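Putative uncharacterized protein (Bacteroides thetaiotaomicron, PDB 2RBK) is probably a magnesium-dependent phosphatase of the haloacid dehalogenase superfamily, captured here with magnesium and a vanadate mimic of the phosphoryl-transfer intermediate. Local coordinates at residues K91-F96 against P164-C169; K100-I105 against E156-E161; G225-M228 against D234-A237; A239-A244 against S252-H257. All blocks are in the same frame, centred on the assembly; numbering follows the deposited sequence.

Contact 1 of 4, residues K91-F96 against P164-C169; sequences KAMAAF and PSIPTC
M93 places its CG anti to the backbone N (chi1 -176°), then bends at chi2 and chi3, which carries its methyl CE back to I166. I166 holds CG1 between its own N and carbonyl carbon (chi1 53°), and this leaves both CD1 and CG2 turned to that methyl. M93 CE lies 3.8 Å from I166 CD1 and 4.1 Å from I166 CG2. The two side chains meet at a slant. One helical position earlier, A92 turns its methyl toward the loop. A92 CB sits 3.6 Å from the carbonyl O of S165 and 3.7 Å from S165 CB. The contact joins helix 87-100 to the loop that follows helix 156-162, probably in the cap domain of this HAD fold. M93 also packs on V162 and on M150 and P152 of strand 149-152, so the same side chain ties helix 87-100 to the three-stranded sheet. T168 OG1 adds a hydrogen bond to E89 OE2 of the helix. Across the two segments there is no hydrogen bond or salt bridge. The loop is held against the helix by methyl and van der Waals contact, with M93 and I166 as its buried part and S165 at its solvent side.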
loop_
_atom_site.group_PDB
_atom_site.type_symbol
_atom_site.label_atom_id
_atom_site.label_comp_id
_atom_site.label_asym_id
_atom_site.label_seq_id
_atom_site.Cartn_x
_atom_site.Cartn_y
_atom_site.Cartn_z
ATOM N N LYS A 91 6.656 -17.651 11.583
ATOM C CA LYS A 91 7.292 -18.972 11.413
ATOM C C LYS A 91 6.443 -19.865 10.538
ATOM O O LYS A 91 6.992 -20.588 9.687
ATOM C CB LYS A 91 7.541 -19.634 12.768
ATOM C CG LYS A 91 8.577 -18.939 13.649
ATOM C CD LYS A 91 8.859 -19.644 14.947
ATOM C CE LYS A 91 9.840 -18.987 15.872
ATOM N NZ LYS A 91 11.131 -18.442 15.374
ATOM N N ALA A 92 5.119 -19.813 10.684
ATOM C CA ALA A 92 4.256 -20.678 9.871
ATOM C C ALA A 92 4.265 -20.279 8.424
ATOM O O ALA A 92 4.294 -21.132 7.520
ATOM C CB ALA A 92 2.846 -20.695 10.422
ATOM N N MET A 93 4.279 -18.976 8.135
ATOM C CA MET A 93 4.397 -18.526 6.754
ATOM C C MET A 93 5.732 -18.917 6.131
ATOM O O MET A 93 5.762 -19.401 4.990
ATOM C CB MET A 93 4.194 -17.001 6.715
ATOM C CG MET A 93 4.216 -16.504 5.268
ATOM S SD MET A 93 3.015 -17.139 4.104
ATOM C CE MET A 93 1.497 -16.495 4.789
ATOM N N ALA A 94 6.806 -18.752 6.876
ATOM C CA ALA A 94 8.125 -19.141 6.372
ATOM C C ALA A 94 8.159 -20.651 6.088
ATOM O O ALA A 94 8.681 -21.047 5.036
ATOM C CB ALA A 94 9.201 -18.767 7.371
ATOM N N ALA A 95 7.616 -21.469 6.954
ATOM C CA ALA A 95 7.619 -22.907 6.753
ATOM C C ALA A 95 6.791 -23.245 5.528
ATOM O O ALA A 95 7.172 -24.124 4.744
ATOM C CB ALA A 95 7.088 -23.615 7.998
ATOM N N PHE A 96 5.628 -22.644 5.350
ATOM C CA PHE A 96 4.723 -22.918 4.246
ATOM C C PHE A 96 5.410 -22.589 2.937
ATOM O O PHE A 96 5.434 -23.366 2.023
ATOM C CB PHE A 96 3.428 -22.118 4.394
ATOM C CG PHE A 96 2.467 -22.287 3.234
ATOM C CD1 PHE A 96 1.642 -23.399 3.221
ATOM C CD2 PHE A 96 2.409 -21.395 2.190
ATOM C CE1 PHE A 96 0.747 -23.592 2.159
ATOM C CE2 PHE A 96 1.511 -21.588 1.143
ATOM C CZ PHE A 96 0.700 -22.694 1.148
ATOM N N PRO A 164 -5.176 -21.127 7.672
ATOM C CA PRO A 164 -5.366 -21.634 9.033
ATOM C C PRO A 164 -4.127 -21.469 9.875
ATOM O O PRO A 164 -4.284 -21.439 11.096
ATOM C CB PRO A 164 -5.615 -23.142 8.860
ATOM C CG PRO A 164 -6.269 -23.125 7.516
ATOM C CD PRO A 164 -5.400 -22.188 6.708
ATOM N N SER A 165 -2.953 -21.355 9.246
ATOM C CA SER A 165 -1.788 -21.114 10.105
ATOM C C SER A 165 -1.377 -19.658 10.252
ATOM O O SER A 165 -0.434 -19.382 10.990
ATOM C CB SER A 165 -0.592 -21.923 9.589
ATOM O OG SER A 165 -1.024 -23.254 9.321
ATOM N N ILE A 166 -2.111 -18.698 9.681
ATOM C CA ILE A 166 -1.937 -17.253 9.966
ATOM C C ILE A 166 -3.275 -16.703 10.483
ATOM O O ILE A 166 -3.842 -15.784 9.869
ATOM C CB ILE A 166 -1.338 -16.438 8.777
ATOM C CG1 ILE A 166 -2.088 -16.613 7.485
ATOM C CG2 ILE A 166 0.143 -16.845 8.604
ATOM C CD1 ILE A 166 -1.861 -15.542 6.368
ATOM N N PRO A 167 -3.793 -17.241 11.603
ATOM C CA PRO A 167 -5.159 -16.990 11.987
ATOM C C PRO A 167 -5.525 -15.604 12.445
ATOM O O PRO A 167 -6.743 -15.330 12.514
ATOM C CB PRO A 167 -5.396 -17.936 13.153
ATOM C CG PRO A 167 -4.026 -18.047 13.765
ATOM C CD PRO A 167 -3.150 -18.184 12.542
ATOM N N THR A 168 -4.570 -14.762 12.708
ATOM C CA THR A 168 -4.905 -13.416 13.165
ATOM C C THR A 168 -4.457 -12.334 12.204
ATOM O O THR A 168 -4.781 -11.188 12.401
ATOM C CB THR A 168 -4.385 -13.108 14.593
ATOM O OG1 THR A 168 -2.987 -12.997 14.594
ATOM C CG2 THR A 168 -4.881 -14.123 15.631
ATOM N N CYS A 169 -3.741 -12.644 11.163
ATOM C CA CYS A 169 -3.193 -11.648 10.249
ATOM C C CYS A 169 -4.239 -11.175 9.243
ATOM O O CYS A 169 -5.166 -11.878 8.855
ATOM C CB CYS A 169 -1.996 -12.168 9.501
ATOM S SG CYS A 169 -0.532 -12.468 10.436
#

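Contact 2 of 4, residues K100-I105 against E156-E161; sequences KGVPCI and EEEEKE
K100, just ahead of G101, faces helix 156-162 at some distance, the CA atoms of K100 and E158 being 8.9 Å apart; G101 then takes positive phi (70°) in a Schellman motif, and the chain turns into strand 104-107. Long side chains have to bridge the gap. K100 bends once, at chi2 (-72°), and runs extended from there to its ammonium group. E161 comes from the opposite direction, with an extended chain of its own. NZ of K100 and OE1 of E161 form a salt bridge, a hydrogen bond that uses the syn lone pair of OE1. The modelled length of 2.5 Å between K100 NZ and E161 OE1 is unusually short, so its exact value is doubtful. The second oxygen is also near, with E161 OE2 3.0 Å from K100 NZ. E158 reaches toward V102 in the loop before the strand. E158 OE1 is 4.4 Å from V102 CG1, a loose contact, and E158 OE2 lies 5.3 Å from K100 NZ without touching it. The ring of F96 packs on both E158 and E161. With an alanine here instead of K100, the E161 carboxylate would probably lose its countercharge and be freer to turn. The contact lies at the protein surface, far from the metal. The salt bridge is the one strong interaction across the segments, so the contact is mainly electrostatic: one lysine ties the end region of 87-100 to helix 156-162 in the probable cap domain and is likely to offset part of that helix's acidic charge.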
loop_
_atom_site.group_PDB
_atom_site.type_symbol
_atom_site.label_atom_id
_atom_site.label_comp_id
_atom_site.label_asym_id
_atom_site.label_seq_id
_atom_site.Cartn_x
_atom_site.Cartn_y
_atom_site.Cartn_z
ATOM N N LYS A 100 6.557 -25.151 -0.016
ATOM C CA LYS A 100 5.848 -25.059 -1.337
ATOM C C LYS A 100 6.750 -24.613 -2.452
ATOM O O LYS A 100 6.313 -24.627 -3.616
ATOM C CB LYS A 100 4.685 -24.078 -1.276
ATOM C CG LYS A 100 3.379 -24.381 -0.505
ATOM C CD LYS A 100 2.507 -25.414 -1.159
ATOM C CE LYS A 100 1.295 -25.859 -0.341
ATOM N NZ LYS A 100 0.448 -26.703 -1.274
ATOM N N GLY A 101 7.974 -24.182 -2.073
ATOM C CA GLY A 101 8.898 -23.655 -3.033
ATOM C C GLY A 101 8.549 -22.322 -3.627
ATOM O O GLY A 101 8.785 -22.154 -4.840
ATOM N N VAL A 102 7.984 -21.421 -2.808
ATOM C CA VAL A 102 7.744 -20.068 -3.295
ATOM C C VAL A 102 8.477 -19.074 -2.437
ATOM O O VAL A 102 8.783 -19.287 -1.261
ATOM C CB VAL A 102 6.256 -19.762 -3.357
ATOM C CG1 VAL A 102 5.510 -20.778 -4.225
ATOM C CG2 VAL A 102 5.628 -19.808 -2.000
ATOM N N PRO A 103 8.803 -17.920 -3.039
ATOM C CA PRO A 103 9.560 -16.916 -2.304
ATOM C C PRO A 103 8.659 -16.104 -1.366
ATOM O O PRO A 103 7.419 -16.047 -1.496
ATOM C CB PRO A 103 10.074 -15.971 -3.392
ATOM C CG PRO A 103 9.386 -16.341 -4.648
ATOM C CD PRO A 103 8.662 -17.629 -4.447
ATOM N N CYS A 104 9.330 -15.432 -0.429
ATOM C CA CYS A 104 8.620 -14.561 0.509
ATOM C C CYS A 104 9.567 -13.450 0.954
ATOM O O CYS A 104 10.719 -13.717 1.276
ATOM C CB CYS A 104 8.119 -15.356 1.702
ATOM S SG CYS A 104 6.981 -14.451 2.785
ATOM N N ILE A 105 9.060 -12.227 0.928
ATOM C CA ILE A 105 9.739 -11.037 1.448
ATOM C C ILE A 105 9.341 -10.853 2.893
ATOM O O ILE A 105 8.170 -11.028 3.299
ATOM C CB ILE A 105 9.398 -9.804 0.609
ATOM C CG1 ILE A 105 9.881 -9.952 -0.833
ATOM C CG2 ILE A 105 9.840 -8.520 1.229
ATOM C CD1 ILE A 105 9.275 -8.952 -1.781
ATOM N N GLU A 156 -4.126 -17.381 -4.849
ATOM C CA GLU A 156 -5.325 -17.388 -3.963
ATOM C C GLU A 156 -5.547 -18.786 -3.404
ATOM O O GLU A 156 -5.906 -18.927 -2.233
ATOM C CB GLU A 156 -6.473 -16.819 -4.766
ATOM C CG GLU A 156 -6.323 -15.340 -5.127
ATOM C CD GLU A 156 -7.666 -14.812 -5.598
ATOM O OE1 GLU A 156 -8.632 -14.847 -4.808
ATOM O OE2 GLU A 156 -7.749 -14.337 -6.732
ATOM N N GLU A 157 -5.349 -19.852 -4.236
ATOM C CA GLU A 157 -5.501 -21.226 -3.742
ATOM C C GLU A 157 -4.502 -21.476 -2.615
ATOM O O GLU A 157 -4.829 -22.023 -1.575
ATOM C CB GLU A 157 -5.314 -22.188 -4.922
ATOM C CG GLU A 157 -5.136 -23.651 -4.685
ATOM C CD GLU A 157 -5.172 -24.339 -6.033
ATOM O OE1 GLU A 157 -6.091 -25.073 -6.359
ATOM O OE2 GLU A 157 -4.214 -24.097 -6.819
ATOM N N GLU A 158 -3.230 -21.089 -2.804
ATOM C CA GLU A 158 -2.255 -21.303 -1.714
ATOM C C GLU A 158 -2.535 -20.464 -0.517
ATOM O O GLU A 158 -2.321 -20.888 0.604
ATOM C CB GLU A 158 -0.855 -21.036 -2.267
ATOM C CG GLU A 158 -0.399 -22.097 -3.250
ATOM C CD GLU A 158 0.818 -21.696 -4.074
ATOM O OE1 GLU A 158 1.090 -20.469 -4.268
ATOM O OE2 GLU A 158 1.492 -22.652 -4.593
ATOM N N GLU A 159 -3.024 -19.253 -0.713
ATOM C CA GLU A 159 -3.462 -18.417 0.396
ATOM C C GLU A 159 -4.476 -19.183 1.224
ATOM O O GLU A 159 -4.346 -19.177 2.413
ATOM C CB GLU A 159 -3.996 -17.093 -0.133
ATOM C CG GLU A 159 -4.694 -16.190 0.861
ATOM C CD GLU A 159 -5.264 -14.949 0.201
ATOM O OE1 GLU A 159 -4.826 -14.547 -0.905
ATOM O OE2 GLU A 159 -6.185 -14.311 0.775
ATOM N N LYS A 160 -5.503 -19.818 0.603
ATOM C CA LYS A 160 -6.488 -20.538 1.409
ATOM C C LYS A 160 -5.872 -21.735 2.120
ATOM O O LYS A 160 -6.282 -22.088 3.225
ATOM C CB LYS A 160 -7.725 -20.927 0.570
ATOM C CG LYS A 160 -8.478 -19.764 -0.078
ATOM C CD LYS A 160 -8.845 -18.665 0.885
ATOM C CE LYS A 160 -9.827 -17.622 0.483
ATOM N NZ LYS A 160 -10.324 -16.719 1.558
ATOM N N GLU A 161 -4.831 -22.333 1.550
ATOM C CA GLU A 161 -4.156 -23.430 2.182
ATOM C C GLU A 161 -3.381 -22.995 3.445
ATOM O O GLU A 161 -3.370 -23.739 4.464
ATOM C CB GLU A 161 -3.207 -24.136 1.188
ATOM C CG GLU A 161 -2.826 -25.548 1.651
ATOM C CD GLU A 161 -1.816 -26.196 0.721
ATOM O OE1 GLU A 161 -1.718 -25.689 -0.442
ATOM O OE2 GLU A 161 -1.169 -27.159 1.224
#

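Contact 3 of 4, residues G225-M228 against D234-A237; sequences GVAM and DVKA
A227 and K236 meet inside a beta-alpha-beta unit made of strand 224-227, helix 233-238 and strand 241-242, part of the Rossmann-like core of the HAD fold. A227 has the largest share of the contact. Its methyl points at the helix backbone, with A227 CB 3.8 Å from K236 CA and 4.0 Å from V235 O. A side chain this small lets strand and helix come close, the CA atoms of A227 and K236 being 5.4 Å apart. V235 adds an apolar touch, its CG1 4.3 Å from A227 CB, and also packs on L219. M228 turns its CB away from the helix; its side chain packs on T12 and I251 and comes within about 7 Å of the bound magnesium ion. It joins this contact through its backbone instead. K236 sets CG anti to its carbonyl carbon (chi1 -69°) and stays extended beyond, which takes the chain past A227 to the turn after the strand. K236 CG is 4.2 Å from A227 CB on the way. The charged end is used locally: K236 NZ donates to the carbonyl O of G229, while K236 CE rests 3.9 Å from the carbonyl O of M228.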
loop_
_atom_site.group_PDB
_atom_site.type_symbol
_atom_site.label_atom_id
_atom_site.label_comp_id
_atom_site.label_asym_id
_atom_site.label_seq_id
_atom_site.Cartn_x
_atom_site.Cartn_y
_atom_site.Cartn_z
ATOM N N GLY A 225 -14.660 7.607 -1.186
ATOM C CA GLY A 225 -13.679 6.709 -1.800
ATOM C C GLY A 225 -13.741 6.796 -3.326
ATOM O O GLY A 225 -14.860 6.735 -3.884
ATOM N N VAL A 226 -12.613 6.958 -3.947
ATOM C CA VAL A 226 -12.486 7.060 -5.375
ATOM C C VAL A 226 -11.701 5.865 -5.925
ATOM O O VAL A 226 -10.556 5.650 -5.542
ATOM C CB VAL A 226 -11.743 8.375 -5.760
ATOM C CG1 VAL A 226 -11.492 8.404 -7.266
ATOM C CG2 VAL A 226 -12.515 9.565 -5.269
ATOM N N ALA A 227 -12.319 5.134 -6.857
ATOM C CA ALA A 227 -11.643 4.027 -7.560
ATOM C C ALA A 227 -11.172 4.474 -8.905
ATOM O O ALA A 227 -11.851 5.183 -9.639
ATOM C CB ALA A 227 -12.596 2.839 -7.762
ATOM N N MET A 228 -9.969 4.035 -9.272
ATOM C CA MET A 228 -9.425 4.301 -10.584
ATOM C C MET A 228 -10.220 3.563 -11.644
ATOM O O MET A 228 -10.751 2.486 -11.431
ATOM C CB MET A 228 -7.937 3.903 -10.623
ATOM C CG MET A 228 -7.059 4.586 -9.612
ATOM S SD MET A 228 -7.249 6.381 -9.523
ATOM C CE MET A 228 -6.483 6.877 -11.034
ATOM N N ASP A 234 -14.916 -5.271 -8.019
ATOM C CA ASP A 234 -15.126 -5.253 -6.563
ATOM C C ASP A 234 -14.513 -3.993 -5.951
ATOM O O ASP A 234 -15.014 -3.479 -4.959
ATOM C CB ASP A 234 -14.641 -6.501 -5.875
ATOM C CG ASP A 234 -13.170 -6.779 -5.936
ATOM O OD1 ASP A 234 -12.472 -6.428 -6.896
ATOM O OD2 ASP A 234 -12.678 -7.391 -4.950
ATOM N N VAL A 235 -13.418 -3.510 -6.496
ATOM C CA VAL A 235 -12.783 -2.273 -6.014
ATOM C C VAL A 235 -13.706 -1.104 -6.360
ATOM O O VAL A 235 -13.984 -0.231 -5.525
ATOM C CB VAL A 235 -11.408 -2.111 -6.627
ATOM C CG1 VAL A 235 -10.813 -0.753 -6.214
ATOM C CG2 VAL A 235 -10.501 -3.244 -6.244
ATOM N N LYS A 236 -14.223 -1.062 -7.601
ATOM C CA LYS A 236 -15.150 0.001 -7.999
ATOM C C LYS A 236 -16.386 -0.006 -7.116
ATOM O O LYS A 236 -16.894 1.047 -6.742
ATOM C CB LYS A 236 -15.536 -0.166 -9.449
ATOM C CG LYS A 236 -14.377 0.101 -10.401
ATOM C CD LYS A 236 -14.777 0.017 -11.859
ATOM C CE LYS A 236 -13.724 0.370 -12.803
ATOM N NZ LYS A 236 -14.166 0.300 -14.242
ATOM N N ALA A 237 -16.897 -1.179 -6.751
ATOM C CA ALA A 237 -18.071 -1.278 -5.959
ATOM C C ALA A 237 -17.865 -0.779 -4.542
ATOM O O ALA A 237 -18.835 -0.318 -3.929
ATOM C CB ALA A 237 -18.607 -2.709 -5.936
#

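Contact 4 of 4, residues A239-A244 against S252-H257; sequences ADYVTA and SKAMKH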
loop_
_atom_site.group_PDB
_atom_site.type_symbol
_atom_site.label_atom_id
_atom_site.label_comp_id
_atom_site.label_asym_id
_atom_site.label_seq_id
_atom_site.Cartn_x
_atom_site.Cartn_y
_atom_site.Cartn_z
ATOM N N ALA A 239 -15.979 1.777 -3.793
ATOM C CA ALA A 239 -15.856 3.228 -3.905
ATOM C C ALA A 239 -17.223 3.889 -4.036
ATOM O O ALA A 239 -18.224 3.331 -4.402
ATOM C CB ALA A 239 -14.947 3.553 -5.068
ATOM N N ASP A 240 -17.223 5.203 -3.719
ATOM C CA ASP A 240 -18.374 6.064 -3.973
ATOM C C ASP A 240 -18.371 6.629 -5.372
ATOM O O ASP A 240 -19.447 6.990 -5.871
ATOM C CB ASP A 240 -18.384 7.193 -2.946
ATOM C CG ASP A 240 -18.375 6.695 -1.547
ATOM O OD1 ASP A 240 -19.338 5.956 -1.192
ATOM O OD2 ASP A 240 -17.405 6.913 -0.813
ATOM N N TYR A 241 -17.230 6.728 -6.008
ATOM C CA TYR A 241 -17.039 7.383 -7.265
ATOM C C TYR A 241 -15.980 6.627 -8.071
ATOM O O TYR A 241 -14.934 6.347 -7.463
ATOM C CB TYR A 241 -16.647 8.844 -7.062
ATOM C CG TYR A 241 -16.471 9.683 -8.282
ATOM C CD1 TYR A 241 -17.570 10.256 -8.900
ATOM C CD2 TYR A 241 -15.245 9.910 -8.828
ATOM C CE1 TYR A 241 -17.369 11.015 -10.011
ATOM C CE2 TYR A 241 -15.017 10.707 -9.951
ATOM C CZ TYR A 241 -16.114 11.244 -10.542
ATOM O OH TYR A 241 -15.959 12.045 -11.656
ATOM N N VAL A 242 -16.218 6.387 -9.325
ATOM C CA VAL A 242 -15.215 5.764 -10.203
ATOM C C VAL A 242 -14.735 6.835 -11.161
ATOM O O VAL A 242 -15.545 7.389 -11.937
ATOM C CB VAL A 242 -15.785 4.552 -10.937
ATOM C CG1 VAL A 242 -14.726 3.944 -11.853
ATOM C CG2 VAL A 242 -16.352 3.512 -9.987
ATOM N N THR A 243 -13.444 7.160 -11.108
ATOM C CA THR A 243 -12.884 8.118 -12.015
ATOM C C THR A 243 -12.375 7.484 -13.302
ATOM O O THR A 243 -12.523 6.270 -13.493
ATOM C CB THR A 243 -11.828 8.953 -11.235
ATOM O OG1 THR A 243 -11.561 10.129 -11.991
ATOM C CG2 THR A 243 -10.563 8.187 -10.888
ATOM N N ALA A 244 -11.773 8.306 -14.161
ATOM C CA ALA A 244 -11.183 7.831 -15.386
ATOM C C ALA A 244 -9.992 6.924 -15.084
ATOM O O ALA A 244 -9.442 6.936 -13.957
ATOM C CB ALA A 244 -10.733 9.016 -16.211
ATOM N N SER A 252 -6.754 13.846 -11.359
ATOM C CA SER A 252 -7.117 15.245 -11.527
ATOM C C SER A 252 -8.616 15.414 -11.755
ATOM O O SER A 252 -9.278 16.274 -11.161
ATOM C CB SER A 252 -6.303 15.830 -12.685
ATOM O OG SER A 252 -6.732 17.153 -12.962
ATOM N N LYS A 253 -9.185 14.562 -12.613
ATOM C CA LYS A 253 -10.616 14.632 -12.888
ATOM C C LYS A 253 -11.427 14.414 -11.637
ATOM O O LYS A 253 -12.453 15.115 -11.424
ATOM C CB LYS A 253 -11.014 13.625 -13.967
ATOM C CG LYS A 253 -10.578 14.049 -15.359
ATOM C CD LYS A 253 -10.777 12.875 -16.319
ATOM C CE LYS A 253 -10.516 13.275 -17.782
ATOM N NZ LYS A 253 -10.506 12.061 -18.643
ATOM N N ALA A 254 -11.045 13.461 -10.802
ATOM C CA ALA A 254 -11.793 13.224 -9.570
ATOM C C ALA A 254 -11.727 14.431 -8.632
ATOM O O ALA A 254 -12.716 14.835 -8.031
ATOM C CB ALA A 254 -11.310 11.962 -8.883
ATOM N N MET A 255 -10.503 14.948 -8.478
ATOM C CA MET A 255 -10.319 16.112 -7.588
ATOM C C MET A 255 -11.132 17.309 -8.044
ATOM O O MET A 255 -11.705 18.049 -7.233
ATOM C CB MET A 255 -8.848 16.363 -7.387
ATOM C CG MET A 255 -8.173 15.233 -6.626
ATOM S SD MET A 255 -6.371 15.325 -6.553
ATOM C CE MET A 255 -6.136 16.848 -5.647
ATOM N N LYS A 256 -11.154 17.524 -9.348
ATOM C CA LYS A 256 -11.973 18.609 -9.913
ATOM C C LYS A 256 -13.470 18.343 -9.665
ATOM O O LYS A 256 -14.216 19.249 -9.321
ATOM C CB LYS A 256 -11.684 18.814 -11.394
ATOM C CG LYS A 256 -10.334 19.428 -11.651
ATOM C CD LYS A 256 -9.958 19.443 -13.129
ATOM C CE LYS A 256 -8.646 20.197 -13.405
ATOM N NZ LYS A 256 -8.392 20.343 -14.919
ATOM N N HIS A 257 -13.901 17.116 -9.885
ATOM C CA HIS A 257 -15.305 16.767 -9.700
ATOM C C HIS A 257 -15.828 17.098 -8.325
ATOM O O HIS A 257 -16.960 17.562 -8.158
ATOM C CB HIS A 257 -15.476 15.259 -9.978
ATOM C CG HIS A 257 -16.813 14.747 -9.501
ATOM N ND1 HIS A 257 -17.993 15.071 -10.152
ATOM C CD2 HIS A 257 -17.152 14.041 -8.403
ATOM C CE1 HIS A 257 -19.003 14.505 -9.457
ATOM N NE2 HIS A 257 -18.510 13.909 -8.412
#
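Y241 and H257 anchor strand 241-242, an outermost strand of the core sheet in this Rossmann-like HAD fold, to helix 250-258. Along the helix, K253 comes first. Its aliphatic chain is extended, and K253 CD lies 3.9 Å from A244 CB. K253 NZ hydrogen-bonds to the carbonyl O of E248. A254 follows and is buried. A254 CB is 3.6 Å from T243 OG1 and 4.1 Å from Y241 CE2, and it meets the tyrosine ring obliquely. The OG1 of T243 is also near A254 N, but its hydrogen bond goes to the carbonyl O of G250. A254 and T243 both touch V226 as well, so the neighbouring strand 224-227 shares this packing. One turn on, H257 puts CG anti to its backbone N (chi1 167°) and lays its imidazole over one face of the Y241 ring. Y241 is also anti at its first torsion (-177°) and reaches out from the strand to meet it. The rings form an offset stack, with centroids 4.3 Å apart and planes at 11°. F258 meets the Y241 ring edge-to-face. A leucine in place of Y241 would probably leave the H257 imidazole without its stacking partner and freer to turn, and open a gap beside A254. Next to Y241 in the chain, D240 binds a second magnesium ion in another structure of this protein; here its OD2 accepts a hydrogen bond from G225 N. The stack is tightest at its rim, where Y241 CE1 lies 3.4 Å from H257 CD2.

The contacts form two pairs. Contacts 1 and 2 lie in the probable cap domain, with centres about 10 Å apart, and F96 bridges them: F96 CZ is 3.6 Å from E158 O. Contacts 3 and 4 lie in the core, also with centres about 10 Å apart. Their strands are neighbours in one sheet, with probable hydrogen bonds from D240 N to G225 O (2.8 Å) and from T243 N to A227 O (2.9 Å). Contacts 1 and 4 are on opposite sides of the chain's centre, about 38 Å apart between centres. Contact 3 comes near the active site: the M228 side chain is about 9 Å from the vanadate. The T243 side chain of contact 4 is about 12 Å from magnesium.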